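Local coordinates for amidohydrolase 3 domain-containing protein (Pyrococcus furiosus, PDB 3ICJ) that probably hydrolyses carbon-nitrogen bonds other than peptide bonds, as a zinc-dependent member of the amidohydrolase family whose natural substrate is not established, at residues Val114-Val119 and Glu127-Gly132; Gly134-Gly139 and Asp160-Leu165; Glu154-Ile159 and Val172-Ser177. One frame throughout, in Å; residues are numbered along the deposited sequence. Where two conformers were deposited one is given.

Interaction 1: residues Val114-Val119 and Glu127-Gly132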
ATOM      1  N   VAL A 114     -16.819  -4.361 -11.096  1.00 39.21           N
ATOM      2  CA  VAL A 114     -17.785  -5.448 -11.220  1.00 39.20           C
ATOM      3  C   VAL A 114     -17.040  -6.782 -11.139  1.00 35.53           C
ATOM      4  O   VAL A 114     -16.108  -7.021 -11.904  1.00 36.08           O
ATOM      5  CB  VAL A 114     -18.618  -5.337 -12.537  1.00 40.20           C
ATOM      6  CG1 VAL A 114     -19.504  -6.577 -12.726  1.00 42.90           C
ATOM      7  CG2 VAL A 114     -19.483  -4.070 -12.528  1.00 41.60           C
ATOM      8  N   ASP A 115     -17.457  -7.628 -10.198  1.00 35.17           N
ATOM      9  CA  ASP A 115     -16.883  -8.964  -9.984  1.00 37.58           C
ATOM     10  C   ASP A 115     -17.435 -10.011 -10.971  1.00 39.43           C
ATOM     11  O   ASP A 115     -18.609 -10.391 -10.893  1.00 39.98           O
ATOM     12  CB  ASP A 115     -17.155  -9.400  -8.534  1.00 37.46           C
ATOM     13  CG  ASP A 115     -16.298 -10.581  -8.086  1.00 38.99           C
ATOM     14  OD1 ASP A 115     -15.638 -11.237  -8.926  1.00 33.74           O
ATOM     15  OD2 ASP A 115     -16.294 -10.859  -6.868  1.00 41.22           O
ATOM     16  N   LEU A 116     -16.572 -10.484 -11.876  1.00 44.91           N
ATOM     17  CA  LEU A 116     -16.958 -11.435 -12.935  1.00 44.55           C
ATOM     18  C   LEU A 116     -16.317 -12.818 -12.792  1.00 47.43           C
ATOM     19  O   LEU A 116     -16.269 -13.577 -13.765  1.00 48.90           O
ATOM     20  CB  LEU A 116     -16.631 -10.885 -14.335  1.00 40.89           C
ATOM     21  CG  LEU A 116     -17.248  -9.582 -14.850  1.00 44.35           C
ATOM     22  CD1 LEU A 116     -16.664  -9.216 -16.223  1.00 30.91           C
ATOM     23  CD2 LEU A 116     -18.778  -9.659 -14.909  1.00 39.44           C
ATOM     24  N   ARG A 117     -15.819 -13.140 -11.601  1.00 44.79           N
ATOM     25  CA  ARG A 117     -15.204 -14.448 -11.353  1.00 48.01           C
ATOM     26  C   ARG A 117     -16.267 -15.547 -11.285  1.00 49.29           C
ATOM     27  O   ARG A 117     -17.280 -15.393 -10.598  1.00 52.59           O
ATOM     28  CB  ARG A 117     -14.371 -14.428 -10.063  1.00 47.11           C
ATOM     29  CG  ARG A 117     -13.081 -13.620 -10.164  1.00 43.62           C
ATOM     30  CD  ARG A 117     -12.396 -13.498  -8.818  1.00 41.42           C
ATOM     31  NE  ARG A 117     -13.096 -12.579  -7.919  1.00 36.37           N
ATOM     32  CZ  ARG A 117     -12.885 -12.501  -6.607  1.00 46.87           C
ATOM     33  NH1 ARG A 117     -11.991 -13.290  -6.022  1.00 46.08           N
ATOM     34  NH2 ARG A 117     -13.574 -11.632  -5.874  1.00 38.80           N
ATOM     35  N   GLY A 118     -16.038 -16.637 -12.014  1.00 48.75           N
ATOM     36  CA  GLY A 118     -16.952 -17.780 -12.018  1.00 48.86           C
ATOM     37  C   GLY A 118     -18.206 -17.629 -12.868  1.00 51.35           C
ATOM     38  O   GLY A 118     -19.147 -18.415 -12.721  1.00 53.73           O
ATOM     39  N   VAL A 119     -18.226 -16.630 -13.754  1.00 51.96           N
ATOM     40  CA  VAL A 119     -19.349 -16.411 -14.686  1.00 51.99           C
ATOM     41  C   VAL A 119     -19.362 -17.489 -15.780  1.00 52.61           C
ATOM     42  O   VAL A 119     -18.356 -17.696 -16.469  1.00 53.34           O
ATOM     43  CB  VAL A 119     -19.305 -14.995 -15.326  1.00 49.94           C
ATOM     44  CG1 VAL A 119     -20.320 -14.872 -16.418  1.00 51.84           C
ATOM     45  CG2 VAL A 119     -19.577 -13.935 -14.296  1.00 52.52           C
ATOM     46  N   GLU A 127     -25.255  -9.441 -18.072  1.00 34.35           N
ATOM     47  CA  GLU A 127     -26.125  -9.053 -16.935  1.00 37.21           C
ATOM     48  C   GLU A 127     -25.374  -8.436 -15.759  1.00 34.87           C
ATOM     49  O   GLU A 127     -25.843  -7.458 -15.164  1.00 34.32           O
ATOM     50  CB  GLU A 127     -26.957 -10.243 -16.416  1.00 38.42           C
ATOM     51  CG  GLU A 127     -28.451 -10.153 -16.698  1.00 49.46           C
ATOM     52  CD  GLU A 127     -28.835 -10.697 -18.065  1.00 60.17           C
ATOM     53  OE1 GLU A 127     -28.422 -10.106 -19.093  1.00 63.37           O
ATOM     54  OE2 GLU A 127     -29.566 -11.715 -18.111  1.00 66.53           O
ATOM     55  N   ARG A 128     -24.225  -9.017 -15.418  1.00 36.11           N
ATOM     56  CA  ARG A 128     -23.431  -8.541 -14.285  1.00 39.35           C
ATOM     57  C   ARG A 128     -22.800  -7.184 -14.583  1.00 38.36           C
ATOM     58  O   ARG A 128     -22.760  -6.320 -13.709  1.00 41.29           O
ATOM     59  CB  ARG A 128     -22.367  -9.567 -13.887  1.00 42.13           C
ATOM     60  CG  ARG A 128     -22.933 -10.850 -13.297  1.00 47.34           C
ATOM     61  CD  ARG A 128     -22.764 -10.939 -11.791  1.00 56.18           C
ATOM     62  NE  ARG A 128     -21.462 -11.504 -11.438  1.00 55.46           N
ATOM     63  CZ  ARG A 128     -21.204 -12.807 -11.333  1.00 52.44           C
ATOM     64  NH1 ARG A 128     -19.982 -13.202 -11.007  1.00 53.00           N
ATOM     65  NH2 ARG A 128     -22.154 -13.715 -11.552  1.00 45.24           N
ATOM     66  N   VAL A 129     -22.341  -7.000 -15.823  1.00 37.02           N
ATOM     67  CA  VAL A 129     -21.767  -5.732 -16.278  1.00 40.12           C
ATOM     68  C   VAL A 129     -22.832  -4.625 -16.277  1.00 44.85           C
ATOM     69  O   VAL A 129     -22.580  -3.525 -15.778  1.00 44.41           O
ATOM     70  CB  VAL A 129     -21.052  -5.859 -17.665  1.00 39.24           C
ATOM     71  CG1 VAL A 129     -20.472  -4.531 -18.115  1.00 36.71           C
ATOM     72  CG2 VAL A 129     -19.930  -6.854 -17.595  1.00 33.03           C
ATOM     73  N   LYS A 130     -24.027  -4.939 -16.782  1.00 42.50           N
ATOM     74  CA  LYS A 130     -25.150  -3.989 -16.805  1.00 45.03           C
ATOM     75  C   LYS A 130     -25.541  -3.480 -15.419  1.00 45.04           C
ATOM     76  O   LYS A 130     -26.054  -2.368 -15.297  1.00 50.53           O
ATOM     77  CB  LYS A 130     -26.378  -4.594 -17.495  1.00 45.33           C
ATOM     78  CG  LYS A 130     -26.435  -4.396 -19.004  1.00 46.56           C
ATOM     79  CD  LYS A 130     -27.640  -5.128 -19.586  1.00 53.28           C
ATOM     80  CE  LYS A 130     -27.681  -5.039 -21.107  1.00 56.55           C
ATOM     81  NZ  LYS A 130     -28.771  -5.883 -21.688  1.00 49.80           N
ATOM     82  N   LYS A 131     -25.294  -4.289 -14.384  1.00 44.41           N
ATOM     83  CA  LYS A 131     -25.589  -3.913 -12.993  1.00 42.34           C
ATOM     84  C   LYS A 131     -24.516  -3.032 -12.336  1.00 41.57           C
ATOM     85  O   LYS A 131     -24.588  -2.780 -11.135  1.00 46.74           O
ATOM     86  CB  LYS A 131     -25.836  -5.153 -12.125  1.00 40.13           C
ATOM     87  CG  LYS A 131     -27.168  -5.829 -12.337  1.00 39.96           C
ATOM     88  CD  LYS A 131     -27.414  -6.869 -11.250  1.00 44.60           C
ATOM     89  CE  LYS A 131     -28.883  -7.234 -11.134  1.00 44.19           C
ATOM     90  NZ  LYS A 131     -29.328  -8.073 -12.282  1.00 42.65           N
ATOM     91  N   GLY A 132     -23.530  -2.572 -13.110  1.00 47.26           N
ATOM     92  CA  GLY A 132     -22.515  -1.619 -12.618  1.00 46.00           C
ATOM     93  C   GLY A 132     -23.007  -0.178 -12.692  1.00 49.45           C
ATOM     94  O   GLY A 132     -23.677   0.204 -13.655  1.00 49.38           O
TER

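Interaction 2: residues Gly134-Gly139 and Asp160-Leu165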
ATOM      1  N   GLY A 134     -21.138   2.957 -12.495  1.00 50.12           N
ATOM      2  CA  GLY A 134     -20.304   4.018 -13.084  1.00 47.98           C
ATOM      3  C   GLY A 134     -20.695   4.533 -14.471  1.00 48.81           C
ATOM      4  O   GLY A 134     -21.300   3.808 -15.280  1.00 45.11           O
ATOM      5  N   ARG A 135     -20.342   5.793 -14.752  1.00 48.65           N
ATOM      6  CA  ARG A 135     -20.468   6.361 -16.108  1.00 45.30           C
ATOM      7  C   ARG A 135     -19.597   5.540 -17.061  1.00 44.30           C
ATOM      8  O   ARG A 135     -19.923   5.402 -18.245  1.00 45.67           O
ATOM      9  CB  ARG A 135     -20.113   7.861 -16.154  1.00 44.87           C
ATOM     10  CG  ARG A 135     -18.889   8.247 -15.338  1.00 49.71           C
ATOM     11  CD  ARG A 135     -18.541   9.740 -15.397  1.00 48.95           C
ATOM     12  NE  ARG A 135     -17.092   9.902 -15.271  1.00 40.90           N
ATOM     13  CZ  ARG A 135     -16.231   9.817 -16.290  1.00 45.20           C
ATOM     14  NH1 ARG A 135     -16.656   9.596 -17.529  1.00 44.39           N
ATOM     15  NH2 ARG A 135     -14.935   9.955 -16.081  1.00 37.24           N
ATOM     16  N   ILE A 136     -18.504   4.996 -16.513  1.00 37.75           N
ATOM     17  CA  ILE A 136     -17.721   3.907 -17.118  1.00 42.34           C
ATOM     18  C   ILE A 136     -17.786   2.681 -16.195  1.00 40.79           C
ATOM     19  O   ILE A 136     -17.656   2.817 -14.975  1.00 36.91           O
ATOM     20  CB  ILE A 136     -16.245   4.316 -17.344  1.00 37.05           C
ATOM     21  CG1 ILE A 136     -16.177   5.576 -18.211  1.00 47.12           C
ATOM     22  CG2 ILE A 136     -15.467   3.198 -18.039  1.00 37.60           C
ATOM     23  CD1 ILE A 136     -15.076   6.504 -17.839  1.00 50.05           C
ATOM     24  N   ILE A 137     -18.008   1.497 -16.780  1.00 40.35           N
ATOM     25  CA  ILE A 137     -18.052   0.242 -16.021  1.00 40.21           C
ATOM     26  C   ILE A 137     -16.729  -0.503 -16.134  1.00 39.76           C
ATOM     27  O   ILE A 137     -16.375  -0.970 -17.216  1.00 44.58           O
ATOM     28  CB  ILE A 137     -19.195  -0.710 -16.487  1.00 39.40           C
ATOM     29  CG1 ILE A 137     -20.557  -0.012 -16.431  1.00 41.86           C
ATOM     30  CG2 ILE A 137     -19.218  -1.984 -15.633  1.00 30.93           C
ATOM     31  CD1 ILE A 137     -21.607  -0.674 -17.304  1.00 37.88           C
ATOM     32  N   PHE A 138     -16.026  -0.617 -15.010  1.00 39.88           N
ATOM     33  CA  PHE A 138     -14.811  -1.418 -14.893  1.00 36.45           C
ATOM     34  C   PHE A 138     -15.127  -2.737 -14.206  1.00 37.97           C
ATOM     35  O   PHE A 138     -15.922  -2.783 -13.274  1.00 32.57           O
ATOM     36  CB  PHE A 138     -13.720  -0.660 -14.115  1.00 37.29           C
ATOM     37  CG  PHE A 138     -13.285   0.622 -14.785  1.00 39.34           C
ATOM     38  CD1 PHE A 138     -12.418   0.595 -15.881  1.00 48.31           C
ATOM     39  CD2 PHE A 138     -13.760   1.851 -14.340  1.00 44.24           C
ATOM     40  CE1 PHE A 138     -12.017   1.782 -16.517  1.00 47.54           C
ATOM     41  CE2 PHE A 138     -13.368   3.045 -14.967  1.00 50.04           C
ATOM     42  CZ  PHE A 138     -12.492   3.007 -16.058  1.00 45.74           C
ATOM     43  N   GLY A 139     -14.500  -3.806 -14.684  1.00 37.63           N
ATOM     44  CA  GLY A 139     -14.702  -5.136 -14.116  1.00 41.74           C
ATOM     45  C   GLY A 139     -13.482  -6.015 -14.290  1.00 39.53           C
ATOM     46  O   GLY A 139     -12.526  -5.623 -14.958  1.00 33.66           O
ATOM     47  N   ASP A 160     -24.820   0.531 -23.236  1.00 44.43           N
ATOM     48  CA  ASP A 160     -24.670   1.872 -23.836  1.00 48.42           C
ATOM     49  C   ASP A 160     -23.715   2.851 -23.105  1.00 48.49           C
ATOM     50  O   ASP A 160     -23.829   4.078 -23.248  1.00 51.97           O
ATOM     51  CB  ASP A 160     -26.040   2.507 -24.146  1.00 45.49           C
ATOM     52  CG  ASP A 160     -26.811   2.913 -22.896  1.00 54.93           C
ATOM     53  OD1 ASP A 160     -26.407   2.553 -21.763  1.00 52.15           O
ATOM     54  OD2 ASP A 160     -27.840   3.609 -23.055  1.00 61.65           O
ATOM     55  N   ARG A 161     -22.831   2.326 -22.273  1.00 44.99           N
ATOM     56  CA  ARG A 161     -21.736   3.136 -21.786  0.50 46.79           C
ATOM     57  C   ARG A 161     -20.385   2.453 -21.842  1.00 44.09           C
ATOM     58  O   ARG A 161     -20.362   1.252 -22.057  1.00 42.48           O
ATOM     59  CB  ARG A 161     -22.028   3.667 -20.387  0.50 48.74           C
ATOM     60  CG  ARG A 161     -22.060   2.637 -19.294  0.50 52.66           C
ATOM     61  CD  ARG A 161     -22.831   3.183 -18.101  0.50 55.70           C
ATOM     62  NE  ARG A 161     -23.899   2.283 -17.702  0.50 57.73           N
ATOM     63  CZ  ARG A 161     -24.022   1.766 -16.489  0.50 58.32           C
ATOM     64  NH1 ARG A 161     -25.021   0.943 -16.216  0.50 54.80           N
ATOM     65  NH2 ARG A 161     -23.157   2.074 -15.548  0.50 54.00           N
ATOM     66  N   PRO A 162     -19.292   3.183 -21.656  1.00 42.84           N
ATOM     67  CA  PRO A 162     -17.974   2.536 -21.794  1.00 45.47           C
ATOM     68  C   PRO A 162     -17.772   1.407 -20.796  1.00 42.42           C
ATOM     69  O   PRO A 162     -18.216   1.491 -19.652  1.00 43.54           O
ATOM     70  CB  PRO A 162     -16.976   3.667 -21.522  1.00 41.21           C
ATOM     71  CG  PRO A 162     -17.711   4.894 -21.878  1.00 48.64           C
ATOM     72  CD  PRO A 162     -19.141   4.645 -21.490  1.00 40.44           C
ATOM     73  N   VAL A 163     -17.137   0.344 -21.269  1.00 43.44           N
ATOM     74  CA  VAL A 163     -16.962  -0.882 -20.507  1.00 39.14           C
ATOM     75  C   VAL A 163     -15.511  -1.320 -20.681  1.00 41.04           C
ATOM     76  O   VAL A 163     -14.982  -1.267 -21.788  1.00 45.41           O
ATOM     77  CB  VAL A 163     -17.961  -1.969 -21.002  1.00 39.69           C
ATOM     78  CG1 VAL A 163     -17.500  -3.347 -20.642  1.00 37.87           C
ATOM     79  CG2 VAL A 163     -19.376  -1.719 -20.429  1.00 34.71           C
ATOM     80  N   PHE A 164     -14.853  -1.724 -19.596  1.00 36.76           N
ATOM     81  CA  PHE A 164     -13.460  -2.167 -19.688  1.00 38.00           C
ATOM     82  C   PHE A 164     -13.290  -3.289 -18.676  1.00 39.03           C
ATOM     83  O   PHE A 164     -13.394  -3.059 -17.465  1.00 36.88           O
ATOM     84  CB  PHE A 164     -12.515  -0.989 -19.401  1.00 34.83           C
ATOM     85  CG  PHE A 164     -11.038  -1.329 -19.518  1.00 40.35           C
ATOM     86  CD1 PHE A 164     -10.340  -1.028 -20.676  1.00 36.70           C
ATOM     87  CD2 PHE A 164     -10.351  -1.931 -18.467  1.00 42.20           C
ATOM     88  CE1 PHE A 164      -8.988  -1.332 -20.794  1.00 43.73           C
ATOM     89  CE2 PHE A 164      -8.993  -2.243 -18.576  1.00 45.94           C
ATOM     90  CZ  PHE A 164      -8.315  -1.943 -19.742  1.00 38.05           C
ATOM     91  N   LEU A 165     -13.054  -4.503 -19.173  1.00 35.14           N
ATOM     92  CA  LEU A 165     -13.104  -5.706 -18.332  1.00 37.12           C
ATOM     93  C   LEU A 165     -11.825  -6.541 -18.372  1.00 38.45           C
ATOM     94  O   LEU A 165     -11.499  -7.124 -19.399  1.00 40.64           O
ATOM     95  CB  LEU A 165     -14.286  -6.594 -18.741  1.00 32.31           C
ATOM     96  CG  LEU A 165     -15.677  -5.963 -18.862  1.00 37.70           C
ATOM     97  CD1 LEU A 165     -16.640  -6.939 -19.522  1.00 33.67           C
ATOM     98  CD2 LEU A 165     -16.214  -5.519 -17.519  1.00 34.99           C
TER

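Interaction 3: residues Glu154-Ile159 and Val172-Ser177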
ATOM      1  N   GLU A 154     -18.245  -6.774 -29.718  1.00 36.16           N
ATOM      2  CA  GLU A 154     -19.614  -6.943 -30.202  1.00 36.39           C
ATOM      3  C   GLU A 154     -20.608  -7.424 -29.118  1.00 37.50           C
ATOM      4  O   GLU A 154     -21.742  -6.936 -29.060  1.00 39.53           O
ATOM      5  CB  GLU A 154     -19.624  -7.859 -31.438  1.00 36.27           C
ATOM      6  CG  GLU A 154     -20.985  -8.438 -31.790  1.00 46.73           C
ATOM      7  CD  GLU A 154     -21.152  -8.698 -33.265  1.00 55.30           C
ATOM      8  OE1 GLU A 154     -20.140  -8.645 -34.007  1.00 54.55           O
ATOM      9  OE2 GLU A 154     -22.305  -8.950 -33.677  1.00 55.17           O
ATOM     10  N   ASP A 155     -20.181  -8.349 -28.257  1.00 36.65           N
ATOM     11  CA  ASP A 155     -21.011  -8.799 -27.116  1.00 41.21           C
ATOM     12  C   ASP A 155     -21.312  -7.651 -26.150  1.00 42.90           C
ATOM     13  O   ASP A 155     -22.413  -7.553 -25.604  1.00 42.58           O
ATOM     14  CB  ASP A 155     -20.312  -9.924 -26.342  1.00 38.26           C
ATOM     15  CG  ASP A 155     -20.021 -11.141 -27.206  1.00 38.74           C
ATOM     16  OD1 ASP A 155     -20.974 -11.713 -27.766  1.00 34.75           O
ATOM     17  OD2 ASP A 155     -18.840 -11.534 -27.325  1.00 35.58           O
ATOM     18  N   LEU A 156     -20.324  -6.781 -25.952  1.00 40.19           N
ATOM     19  CA  LEU A 156     -20.430  -5.711 -24.964  1.00 40.11           C
ATOM     20  C   LEU A 156     -21.000  -4.418 -25.543  1.00 44.14           C
ATOM     21  O   LEU A 156     -21.287  -3.471 -24.797  1.00 43.22           O
ATOM     22  CB  LEU A 156     -19.070  -5.452 -24.313  1.00 41.88           C
ATOM     23  CG  LEU A 156     -18.323  -6.661 -23.748  1.00 38.44           C
ATOM     24  CD1 LEU A 156     -16.915  -6.257 -23.385  1.00 41.90           C
ATOM     25  CD2 LEU A 156     -19.048  -7.237 -22.541  1.00 36.83           C
ATOM     26  N   ASP A 157     -21.171  -4.378 -26.866  1.00 40.98           N
ATOM     27  CA  ASP A 157     -21.787  -3.221 -27.522  1.00 44.89           C
ATOM     28  C   ASP A 157     -23.284  -3.087 -27.244  1.00 43.62           C
ATOM     29  O   ASP A 157     -23.879  -2.070 -27.603  1.00 46.64           O
ATOM     30  CB  ASP A 157     -21.524  -3.225 -29.033  1.00 46.67           C
ATOM     31  CG  ASP A 157     -20.214  -2.548 -29.406  1.00 47.88           C
ATOM     32  OD1 ASP A 157     -19.573  -1.935 -28.526  1.00 42.34           O
ATOM     33  OD2 ASP A 157     -19.829  -2.636 -30.590  1.00 51.94           O
ATOM     34  N   VAL A 158     -23.891  -4.096 -26.610  1.00 40.37           N
ATOM     35  CA  VAL A 158     -25.292  -3.991 -26.160  1.00 42.59           C
ATOM     36  C   VAL A 158     -25.460  -3.035 -24.953  1.00 39.90           C
ATOM     37  O   VAL A 158     -26.551  -2.523 -24.708  1.00 42.26           O
ATOM     38  CB  VAL A 158     -25.973  -5.386 -25.888  1.00 41.54           C
ATOM     39  CG1 VAL A 158     -25.959  -6.273 -27.142  1.00 36.84           C
ATOM     40  CG2 VAL A 158     -25.345  -6.092 -24.694  1.00 38.59           C
ATOM     41  N   ILE A 159     -24.369  -2.796 -24.226  1.00 43.52           N
ATOM     42  CA  ILE A 159     -24.323  -1.870 -23.080  1.00 41.71           C
ATOM     43  C   ILE A 159     -23.986  -0.454 -23.571  1.00 42.90           C
ATOM     44  O   ILE A 159     -22.965  -0.254 -24.236  1.00 39.75           O
ATOM     45  CB  ILE A 159     -23.267  -2.354 -22.049  1.00 41.10           C
ATOM     46  CG1 ILE A 159     -23.635  -3.758 -21.557  1.00 36.49           C
ATOM     47  CG2 ILE A 159     -23.130  -1.368 -20.880  1.00 38.12           C
ATOM     48  CD1 ILE A 159     -22.453  -4.617 -21.243  1.00 42.56           C
ATOM     49  N   VAL A 172      -4.700  -9.347 -19.747  1.00 32.30           N
ATOM     50  CA  VAL A 172      -5.563  -9.133 -20.938  1.00 36.94           C
ATOM     51  C   VAL A 172      -6.836  -8.377 -20.506  1.00 37.77           C
ATOM     52  O   VAL A 172      -7.299  -8.552 -19.373  1.00 41.14           O
ATOM     53  CB  VAL A 172      -5.982 -10.494 -21.615  1.00 36.09           C
ATOM     54  CG1 VAL A 172      -6.868 -10.271 -22.853  1.00 31.88           C
ATOM     55  CG2 VAL A 172      -4.763 -11.376 -21.986  1.00 35.86           C
ATOM     56  N   ALA A 173      -7.404  -7.546 -21.388  1.00 36.62           N
ATOM     57  CA  ALA A 173      -8.700  -6.931 -21.121  1.00 34.11           C
ATOM     58  C   ALA A 173      -9.569  -6.887 -22.376  1.00 38.04           C
ATOM     59  O   ALA A 173      -9.044  -6.869 -23.480  1.00 39.27           O
ATOM     60  CB  ALA A 173      -8.521  -5.530 -20.555  1.00 31.10           C
ATOM     61  N   VAL A 174     -10.886  -6.903 -22.197  1.00 34.97           N
ATOM     62  CA  VAL A 174     -11.827  -6.686 -23.301  1.00 39.99           C
ATOM     63  C   VAL A 174     -12.598  -5.391 -23.055  1.00 38.52           C
ATOM     64  O   VAL A 174     -12.894  -5.041 -21.902  1.00 35.34           O
ATOM     65  CB  VAL A 174     -12.771  -7.924 -23.554  1.00 33.04           C
ATOM     66  CG1 VAL A 174     -13.765  -8.132 -22.397  1.00 36.03           C
ATOM     67  CG2 VAL A 174     -13.507  -7.818 -24.911  1.00 35.19           C
ATOM     68  N   MET A 175     -12.901  -4.671 -24.137  1.00 39.12           N
ATOM     69  CA  MET A 175     -13.656  -3.420 -24.048  1.00 43.23           C
ATOM     70  C   MET A 175     -14.723  -3.327 -25.151  1.00 46.55           C
ATOM     71  O   MET A 175     -14.654  -4.052 -26.152  1.00 44.42           O
ATOM     72  CB  MET A 175     -12.700  -2.197 -24.037  1.00 37.36           C
ATOM     73  CG  MET A 175     -11.909  -1.953 -25.336  1.00 47.56           C
ATOM     74  SD  MET A 175     -10.564  -0.735 -25.160  1.00 37.10           S
ATOM     75  CE  MET A 175      -9.291  -1.771 -24.496  1.00 38.06           C
ATOM     76  N   ASN A 176     -15.725  -2.466 -24.967  1.00 40.84           N
ATOM     77  CA  ASN A 176     -16.669  -2.222 -26.067  1.00 37.84           C
ATOM     78  C   ASN A 176     -16.211  -1.048 -26.946  1.00 40.14           C
ATOM     79  O   ASN A 176     -15.129  -0.483 -26.706  1.00 35.96           O
ATOM     80  CB  ASN A 176     -18.118  -2.088 -25.577  1.00 36.52           C
ATOM     81  CG  ASN A 176     -18.348  -0.863 -24.731  1.00 40.52           C
ATOM     82  OD1 ASN A 176     -17.442  -0.046 -24.515  1.00 34.03           O
ATOM     83  ND2 ASN A 176     -19.575  -0.722 -24.239  1.00 35.65           N
ATOM     84  N   SER A 177     -17.018  -0.706 -27.955  1.00 34.64           N
ATOM     85  CA  SER A 177     -16.682   0.343 -28.928  1.00 39.43           C
ATOM     86  C   SER A 177     -16.544   1.737 -28.331  1.00 38.80           C
ATOM     87  O   SER A 177     -15.616   2.470 -28.695  1.00 44.41           O
ATOM     88  CB  SER A 177     -17.691   0.371 -30.083  1.00 31.19           C
ATOM     89  OG  SER A 177     -17.653  -0.857 -30.791  1.00 37.89           O
TER

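Interaction 1: residues Val114-Val119 and Glu127-Gly132
The guanidinium group of R128 carries V119 on one face and backbone carbonyls at its edge. V119 CG2 lies 3.3 Å above the plane, offset toward the rim, an apolar cover that suits the flat surface of an arginine. In the plane, R128 NE and R128 NH1 both donate to D115 O, 3.1 Å away; the NE bond runs nearly along the C=O axis, while NH1 comes in tilted from the carbonyl plane. R117 O also sits at this edge. Bends at chi2 (-105°) and chi3 (-86°) bring the guanidinium edge to D115 O, and E124 holds NH2 by a salt bridge.

The segments lie on strand 114-115 and helix 122-130, the first two elements of a beta-alpha-beta unit completed by strand 137-142. Alongside the aliphatic part of R128, L116 slides past in the opposite direction, its CD2 meeting R128 CB at 3.7 Å and reaching V129 CG2. The two methyls of V114 divide their contacts: V114 CG1 lies 3.4 Å from R128 O, and CG2 touches G132 CA, a residue without a side chain. The carboxylate of D115 serves its own strand end, accepting R117 N at OD1 in an Asx turn and pairing with the R117 guanidinium.

Interaction 2: residues Gly134-Gly139 and Asp160-Leu165
With chi1 at 68°, R161 places CG between its backbone N and carbonyl carbon, and a bend at chi3 (126°) then swings the guanidinium group across I137 toward the start of the neighbouring segment. I137, its CG1 beside the backbone N, sets CD1 against one face of that group, 3.5 Å from the plane and over its centre, the two side chains crossing at about a right angle. A branched aliphatic chain suits this place because it offers a flat cation an apolar surface. At the edge of the group, in the conformer given, R161 NH2 donates to G134 O, though the bond is so short that its length is doubtful; NH2 also bonds G132 O, so two carbonyls of the loop before strand 137-142 share this nitrogen.

Beyond the arginine the chains run parallel, the axes of the short strands 137-139 and 163-165 approaching to 4.8 Å at an angle of 7°. I137 N donates to P162 O at 2.9 Å. I137 O accepts from F164 N, also at 2.9 Å. Next, G139 N reaches F164 O at 3.1 Å. P162 accepts through its carbonyl, while its ring CD, in place of an N-H, meets R135 O. P162 CB packs against I136 CG2 at 3.8 Å. On the same sheet face F138 CD1 meets F164 CB at 3.9 Å. The other face carries I137 and V163, and there L165 CD2 lies 3.7 Å from G139 CA, which has no side chain.

The two strands lie side by side within a six-stranded mixed sheet, between strands 114-115 and 172-175. Helix 122-130 covers the I137, V163 and L165 face through V129 and L125, whereas helices 200-214 and 177-183 pack on the face of F138 and F164.

Interaction 3: residues Glu154-Ile159 and Val172-Ser177
A polar clasp with a small apolar side joins the turn after the weakly bonded helix 153-156 to the junction between strand 172-175 and helix 177-183, at the end of an inner strand of the six-stranded sheet. D157 grips S177 twice through its carboxylate: D157 OD1 accepts from the backbone S177 N at 2.9 Å, nearly straight at 170°, and D157 OD2 takes the hydroxyl of S177 OG at 2.8 Å. Each oxygen uses its syn lone pair, so the backbone and side chain of one serine fill the inner side of the carboxylate. S177 OG is shared with R153 NE, its strongest polar partner. A short acid fits here, and would probably interact favourably with the positive end of the helix dipole.

N176 occupies the N-cap position of helix 177-183, where asparagine is well suited: its OD1 accepts from M179 N, and also from V163 N. The main acceptor for ND2 is R161 O; L156 O is the second. Chi1 of 67° brings the amide to the turn, and chi2 near zero leaves N176 ND2 facing L156 O at 3.3 Å, from above the carbonyl plane. From the opposite face of that plane I159 N bonds the same oxygen, closing the type I turn L156-I159. On the apolar side L156 CB lies 3.7 Å from N176 CB, and L156 CD1 fits against V174 CG1 at 3.8 Å, with V163 and L165 of the adjacent strand 163-167 beside it.

All three contacts belong to one six-stranded mixed sheet and the helices and turns around it, away from the zinc sites. Interaction 1 closes before interactions 2 and 3 begin, whereas the segments of these two alternate along the chain. The centres of interactions 1 and 2 lie about 11 Å apart, those of interactions 2 and 3 about 9 Å, and those of interactions 1 and 3 about 13 Å. Strands 114-115, 137-142, 163-167 and 172-175 are successive neighbours, so V114 N bonds F138 O and L165 N bonds V174 O between contacts. R161 O accepts from N176 ND2, tying interaction 2 to interaction 3. Helix 122-130 covers one face of this sheet, and its V129 also meets I159 of interaction 3.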